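Local atomic coordinates of biofilm growth-associated repressor (Xylella fastidiosa, PDB entry 3PQK), a protein that represses its own operon, which includes blh, by binding an AT-rich palindrome that spans the -10 region of the blh promoter. Residues L26-E34 against V88-C96. Residues are numbered along the deposited sequence; the frame is centred on the assembly and turned at random.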
loop_
_atom_site.group_PDB
_atom_site.type_symbol
_atom_site.label_atom_id
_atom_site.label_comp_id
_atom_site.label_asym_id
_atom_site.label_seq_id
_atom_site.Cartn_x
_atom_site.Cartn_y
_atom_site.Cartn_z
ATOM N N LEU B 26 -8.280 -6.625 2.032
ATOM C CA LEU B 26 -8.418 -5.250 2.487
ATOM C C LEU B 26 -9.598 -5.022 3.444
ATOM O O LEU B 26 -9.433 -4.345 4.457
ATOM C CB LEU B 26 -8.469 -4.283 1.308
ATOM C CG LEU B 26 -7.110 -4.016 0.691
ATOM C CD1 LEU B 26 -7.256 -3.289 -0.642
ATOM C CD2 LEU B 26 -6.244 -3.184 1.636
HETATM N N MSE B 27 -10.763 -5.595 3.126
HETATM C CA MSE B 27 -11.964 -5.461 3.973
HETATM C C MSE B 27 -11.682 -6.100 5.337
HETATM O O MSE B 27 -11.924 -5.478 6.361
HETATM C CB MSE B 27 -13.176 -6.108 3.292
HETATM C CG MSE B 27 -13.626 -5.381 2.031
HETATM SE SE MSE B 27 -15.236 -6.160 1.221
HETATM C CE MSE B 27 -14.581 -7.685 0.368
ATOM N N LEU B 28 -10.999 -7.252 5.335
ATOM C CA LEU B 28 -10.603 -7.955 6.542
ATOM C C LEU B 28 -9.669 -7.129 7.415
ATOM O O LEU B 28 -9.955 -6.950 8.575
ATOM C CB LEU B 28 -9.981 -9.321 6.172
ATOM C CG LEU B 28 -10.980 -10.385 5.708
ATOM C CD1 LEU B 28 -10.263 -11.576 5.104
ATOM C CD2 LEU B 28 -11.892 -10.839 6.865
ATOM N N VAL B 29 -8.566 -6.603 6.870
ATOM C CA VAL B 29 -7.621 -5.815 7.672
ATOM C C VAL B 29 -8.207 -4.507 8.189
ATOM O O VAL B 29 -8.035 -4.176 9.359
ATOM C CB VAL B 29 -6.193 -5.704 7.060
ATOM C CG1 VAL B 29 -5.567 -7.089 6.870
ATOM C CG2 VAL B 29 -6.208 -4.945 5.733
ATOM N N CYS B 30 -8.993 -3.812 7.357
ATOM C CA CYS B 30 -9.647 -2.584 7.831
ATOM C C CYS B 30 -10.658 -2.871 8.947
ATOM O O CYS B 30 -10.700 -2.122 9.918
ATOM C CB CYS B 30 -10.276 -1.804 6.679
ATOM S SG CYS B 30 -9.135 -0.650 5.893
ATOM N N THR B 31 -11.409 -3.999 8.849
ATOM C CA THR B 31 -12.365 -4.396 9.905
ATOM C C THR B 31 -11.614 -4.660 11.221
ATOM O O THR B 31 -12.053 -4.211 12.290
ATOM C CB THR B 31 -13.201 -5.622 9.465
ATOM O OG1 THR B 31 -13.801 -5.368 8.191
ATOM C CG2 THR B 31 -14.288 -5.995 10.481
ATOM N N LEU B 32 -10.440 -5.322 11.125
ATOM C CA LEU B 32 -9.614 -5.676 12.282
ATOM C C LEU B 32 -8.898 -4.537 12.975
ATOM O O LEU B 32 -8.415 -4.700 14.085
ATOM C CB LEU B 32 -8.671 -6.839 11.971
ATOM C CG LEU B 32 -9.331 -8.180 11.626
ATOM C CD1 LEU B 32 -8.291 -9.136 11.080
ATOM C CD2 LEU B 32 -10.002 -8.829 12.875
ATOM N N VAL B 33 -8.840 -3.376 12.349
ATOM C CA VAL B 33 -8.272 -2.152 12.954
ATOM C C VAL B 33 -9.156 -1.796 14.173
ATOM O O VAL B 33 -8.656 -1.387 15.213
ATOM C CB VAL B 33 -8.246 -1.010 11.891
ATOM C CG1 VAL B 33 -8.031 0.364 12.528
ATOM C CG2 VAL B 33 -7.186 -1.286 10.830
ATOM N N GLU B 34 -10.459 -2.017 14.034
ATOM C CA GLU B 34 -11.484 -1.747 15.037
ATOM C C GLU B 34 -11.498 -2.720 16.225
ATOM O O GLU B 34 -11.973 -2.351 17.307
ATOM C CB GLU B 34 -12.845 -1.632 14.366
ATOM C CG GLU B 34 -12.910 -0.394 13.473
ATOM C CD GLU B 34 -14.036 -0.335 12.467
ATOM O OE1 GLU B 34 -14.898 -1.242 12.466
ATOM O OE2 GLU B 34 -14.071 0.644 11.689
ATOM N N VAL B 88 -1.544 -0.986 7.408
ATOM C CA VAL B 88 -2.977 -1.297 7.543
ATOM C C VAL B 88 -3.675 -0.081 8.186
ATOM O O VAL B 88 -4.667 0.403 7.650
ATOM C CB VAL B 88 -3.241 -2.594 8.341
ATOM C CG1 VAL B 88 -4.739 -2.786 8.569
ATOM C CG2 VAL B 88 -2.665 -3.819 7.631
ATOM N N ASN B 89 -3.106 0.435 9.301
ATOM C CA ASN B 89 -3.635 1.606 9.994
ATOM C C ASN B 89 -3.719 2.852 9.075
ATOM O O ASN B 89 -4.687 3.600 9.172
ATOM C CB ASN B 89 -2.816 1.885 11.257
ATOM C CG ASN B 89 -3.276 1.079 12.455
ATOM O OD1 ASN B 89 -2.507 0.339 13.066
ATOM N ND2 ASN B 89 -4.546 1.185 12.810
ATOM N N ALA B 90 -2.741 3.036 8.151
ATOM C CA ALA B 90 -2.733 4.151 7.195
ATOM C C ALA B 90 -3.785 3.963 6.127
ATOM O O ALA B 90 -4.426 4.933 5.745
ATOM C CB ALA B 90 -1.364 4.291 6.543
ATOM N N LEU B 91 -3.960 2.729 5.626
ATOM C CA LEU B 91 -4.990 2.426 4.623
ATOM C C LEU B 91 -6.386 2.666 5.238
ATOM O O LEU B 91 -7.288 3.155 4.544
ATOM C CB LEU B 91 -4.883 0.963 4.146
ATOM C CG LEU B 91 -3.660 0.570 3.302
ATOM C CD1 LEU B 91 -3.492 -0.955 3.276
ATOM C CD2 LEU B 91 -3.766 1.124 1.849
ATOM N N TYR B 92 -6.556 2.347 6.547
ATOM C CA TYR B 92 -7.833 2.564 7.257
ATOM C C TYR B 92 -8.161 4.047 7.253
ATOM O O TYR B 92 -9.211 4.425 6.715
ATOM C CB TYR B 92 -7.798 2.024 8.703
ATOM C CG TYR B 92 -9.097 2.226 9.465
ATOM C CD1 TYR B 92 -10.176 1.361 9.289
ATOM C CD2 TYR B 92 -9.231 3.253 10.395
ATOM C CE1 TYR B 92 -11.369 1.539 9.984
ATOM C CE2 TYR B 92 -10.419 3.433 11.108
ATOM C CZ TYR B 92 -11.483 2.568 10.901
ATOM O OH TYR B 92 -12.657 2.730 11.591
ATOM N N THR B 93 -7.229 4.883 7.777
ATOM C CA THR B 93 -7.364 6.351 7.873
ATOM C C THR B 93 -7.600 7.023 6.504
ATOM O O THR B 93 -8.447 7.912 6.394
ATOM C CB THR B 93 -6.133 6.965 8.579
ATOM O OG1 THR B 93 -5.941 6.343 9.853
ATOM C CG2 THR B 93 -6.261 8.476 8.773
ATOM N N ILE B 94 -6.848 6.619 5.476
ATOM C CA ILE B 94 -6.981 7.237 4.151
ATOM C C ILE B 94 -8.256 6.796 3.440
ATOM O O ILE B 94 -8.934 7.633 2.851
ATOM C CB ILE B 94 -5.721 6.984 3.269
ATOM C CG1 ILE B 94 -4.442 7.589 3.897
ATOM C CG2 ILE B 94 -5.927 7.513 1.843
ATOM C CD1 ILE B 94 -3.128 6.861 3.448
ATOM N N PHE B 95 -8.559 5.480 3.453
ATOM C CA PHE B 95 -9.673 4.940 2.679
ATOM C C PHE B 95 -10.906 4.431 3.432
ATOM O O PHE B 95 -12.011 4.917 3.177
ATOM C CB PHE B 95 -9.162 3.846 1.713
ATOM C CG PHE B 95 -8.058 4.278 0.778
ATOM C CD1 PHE B 95 -8.344 5.011 -0.376
ATOM C CD2 PHE B 95 -6.730 3.929 1.031
ATOM C CE1 PHE B 95 -7.329 5.414 -1.244
ATOM C CE2 PHE B 95 -5.713 4.309 0.145
ATOM C CZ PHE B 95 -6.021 5.048 -0.990
ATOM N N CYS B 96 -10.739 3.395 4.266
ATOM C CA CYS B 96 -11.827 2.717 4.971
ATOM C C CYS B 96 -12.626 3.601 5.900
ATOM O O CYS B 96 -13.852 3.470 5.933
ATOM C CB CYS B 96 -11.320 1.458 5.667
ATOM S SG CYS B 96 -10.281 0.417 4.599
#
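C30 and C96 are joined by a disulfide, SG to SG 2.0 Å. The torsion about the S-S bond is positive, 70°, which makes it a right-handed disulfide. It ties helix 23-33 covalently to helix 84-96. Segments 26-33 and 88-96 cross nearly at right angles (-93°). Next to it, the C30 sulfur also lies at the edge of the Y92 ring, with SG 4.1 Å from Y92 CD1. V33 covers one face of that ring. Its CG1 sits 3.8 Å from the ring centroid, close to the ring normal, and makes a CH-pi contact. Y92 CG is anti to the backbone N (chi1 -180°), which carries the ring out toward helix 23-33 and on to E34. There Y92 OH donates a short hydrogen bond to E34 OE2, 2.5 Å, on the anti lone pair of the carboxylate. The carboxylate stands almost perpendicular to the ring. V88 extends the apolar contact beyond V33: its CG1 packs 3.6 Å from V29 CB and 3.7 Å from V33 CG2. L26 CD2 meets L91 CD1 at 3.9 Å. C96 lies in the wider pi-type turn 92-96, where its N makes a weak bond to L91 O.

Outside the pair, L79 of strand 76-79 packs on V29, V33 and V88 and joins the seam to the wing. L28 leans on helix 52-62 within the predicted helix-turn-helix. F95 makes a cation-pi contact with K83 of the second subunit. The crosslink captures an oxidised state of this winged-helix redox switch. Reducing it would remove the covalent tie and may let the two helices shift, a change that could pass to the dimer interface and the DNA-binding helices.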